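Local coordinates for protein N-acetylglucosamine 2-epimerase (Xylella fastidiosa, PDB 3GT5) that belongs to the N-acylglucosamine 2-epimerase family and probably isomerises or epimerises a sugar substrate, at residues C179-L183 with E252-L256; L195-L199 with L260-I264. All coordinates share one frame; numbering follows the deposited sequence.

Both contacts use helix 247-263, which meets helix 172-189 in interaction 1 and helix 192-211 in interaction 2. Their centres lie about 9 Å apart, and interaction 1 is the deeper, about 9 Å from the centre of the chain against about 18 Å for interaction 2. Along the chain the segments alternate: 179-183, 195-199, 252-256, 260-264. Helices 172-189 and 192-211 follow one another, so the later helix packs against two consecutive helices. The two contacts also touch, with L183 meeting both L260 and L195, which makes one continuous apolar seam from the inner ring of the alpha/alpha barrel to its outer ring.

Interaction 1 (C179-L183 with E252-L256); sequences CEAML and EWAKL
E252 reaches from its helix toward E180 on the facing one, and OE2 of E252 stops 4.3 Å from OE1 of E180. These two acidic groups lie close without bonding to each other. The E180 carboxylate is held by others: H177 ND1 hydrogen-bonds to OE1, and the hydroxyl of Y377 hydrogen-bonds to OE2.

One residue on, W253 leaves its helix pointing away from helix 172-189, yet its indole swings back so that the six-membered ring meets C179. The sulfur of C179 lies anti to its own backbone N (chi1 173°), and from there SG comes to 3.8 Å of W253 CZ3, while CB of C179 sits 3.9 Å from W253 CH2. This is a sulfur-aromatic contact with an oblique approach, SG lying 65° off the ring normal. At its other end the indole is anchored by NE1, which hydrogen-bonds to OE1 of Q172.

L256 fills the middle of the interface. Its two methyls divide the work. CD1 lies 3.9 Å above one face of the W253 ring, toward the rim, and also faces the C179 sulfur. CD2 presses on the backbone side of E180, 3.8 Å from CB of that residue, and meets L183 CD1 at 4.1 Å.

The segment axes pass 11.3 Å apart at 26°, so helices 172-189 and 247-263 run side by side in nearly the same direction, as neighbouring inner helices of the barrel do. Helix 309-326 flanks them beside E252 and K255, helix 112-127 lies against E180, and helix 192-211 backs M182 and W253.

Interaction 2 (L195-L199 with L260-I264); sequences LERAL and LDRYI
L195 and I264 lie alongside each other with their side chains pointing in opposite directions, and I264 CG1 comes to 3.9 Å from L195 CD2. With CG anti to the backbone N (chi1 179°), the branch of L195 is carried toward helix 247-263, where CG and CD2 lie against I264 and both methyls touch CB of Y263, each at 4.0 Å. The side chains of L195 and L260 also run past each other in opposite directions, with L195 CD1 3.9 Å from L260 CD2. CD2 of L195 lies by the carbonyl O of Y263 as well.

L199 crosses I264 at a slant. The end of the isoleucine, CD1, is set against this leucine and lies 3.7 Å from L199 CD2, with L199 CB equally near. L260 CD2 is wedged between the residues of the other helix: besides L195 it meets A198 CB at 4.1 Å and the backbone N of L199. The side-chain-to-side-chain meetings are all apolar.

Y263 joins in through its CB; its ring then leads away toward helix 172-189, stacking edge-to-face on Y186 and sending its hydroxyl to E187. The turn that presents I264 is tied by the carbonyl O of L260, which accepts from both Y263 N and I264 N.

L183 and Y186 of helix 172-189 adjoin L195, and L269 of helix 269-284 lies against L199 and L260. Apolar side chains thus join the last turn region of an inner helix and the residue that follows, I264, to an outer helix, the arrangement of the two concentric helix layers in the (alpha/alpha)6 barrel of this family.

Interaction 1 (C179-L183 with E252-L256)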
ATOM      1  N   CYS A 179      -3.815   7.562  -5.367  1.00 16.90           N
ATOM      2  CA  CYS A 179      -5.123   7.132  -5.897  1.00 17.26           C
ATOM      3  C   CYS A 179      -5.877   6.372  -4.797  1.00 17.93           C
ATOM      4  O   CYS A 179      -7.053   6.658  -4.511  1.00 15.93           O
ATOM      5  CB  CYS A 179      -4.958   6.301  -7.181  1.00 17.52           C
ATOM      6  SG  CYS A 179      -6.435   5.543  -7.822  1.00 18.79           S
ATOM      7  N   GLU A 180      -5.178   5.435  -4.142  1.00 17.22           N
ATOM      8  CA  GLU A 180      -5.712   4.702  -2.998  1.00 16.75           C
ATOM      9  C   GLU A 180      -6.196   5.628  -1.872  1.00 16.88           C
ATOM     10  O   GLU A 180      -7.315   5.409  -1.334  1.00 17.01           O
ATOM     11  CB  GLU A 180      -4.606   3.770  -2.474  1.00 19.59           C
ATOM     12  CG  GLU A 180      -4.894   3.060  -1.179  1.00 20.86           C
ATOM     13  CD  GLU A 180      -3.595   2.447  -0.563  1.00 28.31           C
ATOM     14  OE1 GLU A 180      -2.469   2.755  -1.065  1.00 30.94           O
ATOM     15  OE2 GLU A 180      -3.665   1.669   0.426  1.00 28.36           O
ATOM     16  N   ALA A 181      -5.379   6.643  -1.518  1.00 15.74           N
ATOM     17  CA  ALA A 181      -5.726   7.592  -0.458  1.00 16.31           C
ATOM     18  C   ALA A 181      -6.905   8.441  -0.851  1.00 15.75           C
ATOM     19  O   ALA A 181      -7.748   8.732   0.009  1.00 16.12           O
ATOM     20  CB  ALA A 181      -4.528   8.518  -0.075  1.00 15.32           C
ATOM     21  N   MET A 182      -6.998   8.802  -2.142  1.00 15.13           N
ATOM     22  CA  MET A 182      -8.105   9.617  -2.612  1.00 15.98           C
ATOM     23  C   MET A 182      -9.423   8.852  -2.597  1.00 16.85           C
ATOM     24  O   MET A 182     -10.464   9.426  -2.246  1.00 16.55           O
ATOM     25  CB  MET A 182      -7.825  10.252  -3.970  1.00 15.07           C
ATOM     26  CG  MET A 182      -6.768  11.348  -3.929  1.00 16.17           C
ATOM     27  SD  MET A 182      -7.164  12.838  -2.902  1.00 13.75           S
ATOM     28  CE  MET A 182      -5.545  13.693  -3.075  1.00 21.52           C
ATOM     29  N   LEU A 183      -9.370   7.545  -2.913  1.00 16.23           N
ATOM     30  CA  LEU A 183     -10.526   6.689  -2.772  1.00 17.64           C
ATOM     31  C   LEU A 183     -10.986   6.593  -1.312  1.00 17.45           C
ATOM     32  O   LEU A 183     -12.188   6.716  -1.024  1.00 18.17           O
ATOM     33  CB  LEU A 183     -10.261   5.304  -3.353  1.00 16.98           C
ATOM     34  CG  LEU A 183     -10.153   5.199  -4.870  1.00 18.71           C
ATOM     35  CD1 LEU A 183      -9.480   3.862  -5.318  1.00 19.13           C
ATOM     36  CD2 LEU A 183     -11.518   5.401  -5.528  1.00 19.30           C
ATOM     37  N   GLU A 252      -2.023  -4.471  -7.886  1.00 14.71           N
ATOM     38  CA  GLU A 252      -2.530  -3.410  -7.007  1.00 15.50           C
ATOM     39  C   GLU A 252      -3.325  -2.397  -7.799  1.00 15.36           C
ATOM     40  O   GLU A 252      -4.384  -1.951  -7.344  1.00 14.28           O
ATOM     41  CB  GLU A 252      -1.380  -2.735  -6.285  1.00 15.43           C
ATOM     42  CG  GLU A 252      -1.773  -1.701  -5.244  1.00 19.75           C
ATOM     43  CD  GLU A 252      -0.671  -1.374  -4.227  1.00 22.33           C
ATOM     44  OE1 GLU A 252       0.498  -1.891  -4.294  1.00 25.93           O
ATOM     45  OE2 GLU A 252      -0.943  -0.559  -3.312  1.00 28.35           O
ATOM     46  N   TRP A 253      -2.835  -2.002  -8.966  1.00 15.52           N
ATOM     47  CA  TRP A 253      -3.631  -1.110  -9.832  1.00 15.49           C
ATOM     48  C   TRP A 253      -4.945  -1.770 -10.282  1.00 15.75           C
ATOM     49  O   TRP A 253      -5.997  -1.107 -10.362  1.00 16.19           O
ATOM     50  CB  TRP A 253      -2.817  -0.672 -11.047  1.00 16.20           C
ATOM     51  CG  TRP A 253      -2.058   0.577 -10.848  1.00 15.93           C
ATOM     52  CD1 TRP A 253      -0.697   0.733 -10.827  1.00 16.76           C
ATOM     53  CD2 TRP A 253      -2.614   1.875 -10.616  1.00 15.98           C
ATOM     54  NE1 TRP A 253      -0.376   2.040 -10.595  1.00 19.18           N
ATOM     55  CE2 TRP A 253      -1.533   2.773 -10.490  1.00 15.83           C
ATOM     56  CE3 TRP A 253      -3.934   2.364 -10.506  1.00 16.43           C
ATOM     57  CZ2 TRP A 253      -1.711   4.156 -10.234  1.00 15.24           C
ATOM     58  CZ3 TRP A 253      -4.108   3.741 -10.266  1.00 17.15           C
ATOM     59  CH2 TRP A 253      -3.009   4.612 -10.159  1.00 15.82           C
ATOM     60  N   ALA A 254      -4.904  -3.061 -10.615  1.00 15.26           N
ATOM     61  CA  ALA A 254      -6.110  -3.774 -11.001  1.00 15.38           C
ATOM     62  C   ALA A 254      -7.166  -3.669  -9.890  1.00 16.01           C
ATOM     63  O   ALA A 254      -8.361  -3.406 -10.166  1.00 16.28           O
ATOM     64  CB  ALA A 254      -5.829  -5.224 -11.343  1.00 14.72           C
ATOM     65  N   LYS A 255      -6.730  -3.830  -8.650  1.00 16.41           N
ATOM     66  CA  LYS A 255      -7.605  -3.669  -7.486  1.00 16.31           C
ATOM     67  C   LYS A 255      -8.161  -2.243  -7.386  1.00 14.81           C
ATOM     68  O   LYS A 255      -9.375  -2.037  -7.194  1.00 16.13           O
ATOM     69  CB  LYS A 255      -6.839  -4.044  -6.226  1.00 16.78           C
ATOM     70  CG  LYS A 255      -7.656  -4.020  -4.915  1.00 18.81           C
ATOM     71  CD  LYS A 255      -6.793  -3.898  -3.658  1.00 22.49           C
ATOM     72  CE  LYS A 255      -6.181  -2.537  -3.516  1.00 22.70           C
ATOM     73  NZ  LYS A 255      -5.159  -2.552  -2.511  1.00 26.24           N
ATOM     74  N   LEU A 256      -7.284  -1.254  -7.502  1.00 14.53           N
ATOM     75  CA  LEU A 256      -7.737   0.134  -7.427  1.00 15.59           C
ATOM     76  C   LEU A 256      -8.726   0.483  -8.540  1.00 15.64           C
ATOM     77  O   LEU A 256      -9.712   1.214  -8.300  1.00 15.71           O
ATOM     78  CB  LEU A 256      -6.550   1.096  -7.453  1.00 15.96           C
ATOM     79  CG  LEU A 256      -5.598   1.033  -6.275  1.00 16.59           C
ATOM     80  CD1 LEU A 256      -4.449   2.004  -6.595  1.00 18.11           C
ATOM     81  CD2 LEU A 256      -6.252   1.350  -4.856  1.00 17.87           C
TER

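Interaction 2 (L195-L199 with L260-I264)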
ATOM      1  N   LEU A 195     -12.747  11.587  -5.296  1.00 16.09           N
ATOM      2  CA  LEU A 195     -13.017  10.490  -6.220  1.00 15.56           C
ATOM      3  C   LEU A 195     -12.545  10.820  -7.646  1.00 15.76           C
ATOM      4  O   LEU A 195     -11.957   9.975  -8.352  1.00 15.36           O
ATOM      5  CB  LEU A 195     -14.510  10.176  -6.229  1.00 15.66           C
ATOM      6  CG  LEU A 195     -14.968   9.075  -7.150  1.00 16.90           C
ATOM      7  CD1 LEU A 195     -14.211   7.716  -6.844  1.00 16.12           C
ATOM      8  CD2 LEU A 195     -16.570   8.935  -7.105  1.00 14.48           C
ATOM      9  N   GLU A 196     -12.775  12.082  -8.040  1.00 15.66           N
ATOM     10  CA  GLU A 196     -12.407  12.507  -9.374  1.00 17.04           C
ATOM     11  C   GLU A 196     -10.876  12.591  -9.539  1.00 16.50           C
ATOM     12  O   GLU A 196     -10.338  12.234 -10.601  1.00 15.67           O
ATOM     13  CB  GLU A 196     -13.084  13.815  -9.732  1.00 16.98           C
ATOM     14  CG  GLU A 196     -14.632  13.635  -9.793  1.00 18.36           C
ATOM     15  CD  GLU A 196     -15.231  12.944 -11.013  1.00 23.38           C
ATOM     16  OE1 GLU A 196     -14.526  12.596 -11.995  1.00 24.04           O
ATOM     17  OE2 GLU A 196     -16.486  12.741 -10.986  1.00 23.55           O
ATOM     18  N   ARG A 197     -10.195  12.996  -8.501  1.00 15.95           N
ATOM     19  CA  ARG A 197      -8.718  13.027  -8.551  1.00 16.00           C
ATOM     20  C   ARG A 197      -8.194  11.611  -8.620  1.00 15.89           C
ATOM     21  O   ARG A 197      -7.214  11.325  -9.335  1.00 16.12           O
ATOM     22  CB  ARG A 197      -8.167  13.788  -7.377  1.00 14.83           C
ATOM     23  CG  ARG A 197      -6.665  13.887  -7.312  1.00 17.18           C
ATOM     24  CD  ARG A 197      -6.054  14.528  -8.532  1.00 17.94           C
ATOM     25  NE  ARG A 197      -6.592  15.847  -8.839  1.00 17.58           N
ATOM     26  CZ  ARG A 197      -6.148  17.003  -8.359  1.00 17.84           C
ATOM     27  NH1 ARG A 197      -5.166  17.079  -7.462  1.00 18.25           N
ATOM     28  NH2 ARG A 197      -6.728  18.131  -8.783  1.00 20.89           N
ATOM     29  N   ALA A 198      -8.806  10.711  -7.860  1.00 15.93           N
ATOM     30  CA  ALA A 198      -8.406   9.283  -7.980  1.00 16.67           C
ATOM     31  C   ALA A 198      -8.530   8.760  -9.378  1.00 16.27           C
ATOM     32  O   ALA A 198      -7.654   8.033  -9.893  1.00 15.55           O
ATOM     33  CB  ALA A 198      -9.220   8.388  -6.987  1.00 15.61           C
ATOM     34  N   LEU A 199      -9.626   9.112 -10.055  1.00 15.35           N
ATOM     35  CA  LEU A 199      -9.854   8.656 -11.410  1.00 16.37           C
ATOM     36  C   LEU A 199      -8.847   9.218 -12.387  1.00 15.47           C
ATOM     37  O   LEU A 199      -8.426   8.476 -13.293  1.00 17.29           O
ATOM     38  CB  LEU A 199     -11.287   8.985 -11.891  1.00 16.86           C
ATOM     39  CG  LEU A 199     -11.621   8.438 -13.294  1.00 17.67           C
ATOM     40  CD1 LEU A 199     -11.623   6.909 -13.346  1.00 18.59           C
ATOM     41  CD2 LEU A 199     -12.983   9.063 -13.819  1.00 21.72           C
ATOM     42  N   LEU A 260     -12.544   1.745  -8.123  1.00 18.14           N
ATOM     43  CA  LEU A 260     -13.099   2.881  -8.867  1.00 18.61           C
ATOM     44  C   LEU A 260     -14.386   2.503  -9.582  1.00 19.36           C
ATOM     45  O   LEU A 260     -15.334   3.297  -9.623  1.00 19.15           O
ATOM     46  CB  LEU A 260     -12.099   3.433  -9.859  1.00 18.55           C
ATOM     47  CG  LEU A 260     -11.037   4.334  -9.241  1.00 19.02           C
ATOM     48  CD1 LEU A 260      -9.788   4.366 -10.134  1.00 19.38           C
ATOM     49  CD2 LEU A 260     -11.577   5.773  -9.019  1.00 21.26           C
ATOM     50  N   ASP A 261     -14.428   1.279 -10.122  1.00 19.16           N
ATOM     51  CA  ASP A 261     -15.572   0.788 -10.911  1.00 20.99           C
ATOM     52  C   ASP A 261     -16.849   0.653 -10.058  1.00 20.82           C
ATOM     53  O   ASP A 261     -17.991   0.635 -10.580  1.00 21.36           O
ATOM     54  CB  ASP A 261     -15.185  -0.546 -11.536  1.00 19.95           C
ATOM     55  CG  ASP A 261     -16.322  -1.229 -12.274  1.00 24.63           C
ATOM     56  OD1 ASP A 261     -16.641  -0.827 -13.408  1.00 23.87           O
ATOM     57  OD2 ASP A 261     -16.875  -2.226 -11.723  1.00 28.23           O
ATOM     58  N   ARG A 262     -16.653   0.474  -8.778  1.00 21.59           N
ATOM     59  CA  ARG A 262     -17.721   0.471  -7.787  1.00 23.65           C
ATOM     60  C   ARG A 262     -18.399   1.847  -7.625  1.00 23.55           C
ATOM     61  O   ARG A 262     -19.620   1.923  -7.353  1.00 23.60           O
ATOM     62  CB  ARG A 262     -17.138  -0.032  -6.463  1.00 25.26           C
ATOM     63  CG  ARG A 262     -18.066  -0.667  -5.495  1.00 29.70           C
ATOM     64  CD  ARG A 262     -17.318  -0.933  -4.154  1.00 32.75           C
ATOM     65  NE  ARG A 262     -16.409  -2.075  -4.284  1.00 32.71           N
ATOM     66  CZ  ARG A 262     -15.322  -2.328  -3.553  1.00 31.36           C
ATOM     67  NH1 ARG A 262     -14.905  -1.516  -2.596  1.00 31.38           N
ATOM     68  NH2 ARG A 262     -14.630  -3.422  -3.812  1.00 32.29           N
ATOM     69  N   TYR A 263     -17.623   2.925  -7.775  1.00 21.53           N
ATOM     70  CA  TYR A 263     -18.087   4.284  -7.483  1.00 22.01           C
ATOM     71  C   TYR A 263     -18.307   5.131  -8.730  1.00 22.86           C
ATOM     72  O   TYR A 263     -18.961   6.187  -8.662  1.00 23.61           O
ATOM     73  CB  TYR A 263     -17.086   4.997  -6.565  1.00 21.93           C
ATOM     74  CG  TYR A 263     -16.909   4.338  -5.231  1.00 23.12           C
ATOM     75  CD1 TYR A 263     -17.997   4.038  -4.430  1.00 27.86           C
ATOM     76  CD2 TYR A 263     -15.642   3.996  -4.775  1.00 28.00           C
ATOM     77  CE1 TYR A 263     -17.831   3.418  -3.223  1.00 30.35           C
ATOM     78  CE2 TYR A 263     -15.472   3.389  -3.567  1.00 30.99           C
ATOM     79  CZ  TYR A 263     -16.556   3.095  -2.808  1.00 31.17           C
ATOM     80  OH  TYR A 263     -16.341   2.490  -1.621  1.00 36.16           O
ATOM     81  N   ILE A 264     -17.724   4.718  -9.849  1.00 21.71           N
ATOM     82  CA  ILE A 264     -17.777   5.469 -11.097  1.00 23.70           C
ATOM     83  C   ILE A 264     -18.278   4.566 -12.222  1.00 23.59           C
ATOM     84  O   ILE A 264     -17.768   3.453 -12.429  1.00 24.09           O
ATOM     85  CB  ILE A 264     -16.367   5.966 -11.473  1.00 23.42           C
ATOM     86  CG1 ILE A 264     -15.882   6.987 -10.437  1.00 25.57           C
ATOM     87  CG2 ILE A 264     -16.307   6.497 -12.935  1.00 25.02           C
ATOM     88  CD1 ILE A 264     -14.566   7.615 -10.799  1.00 26.74           C
TER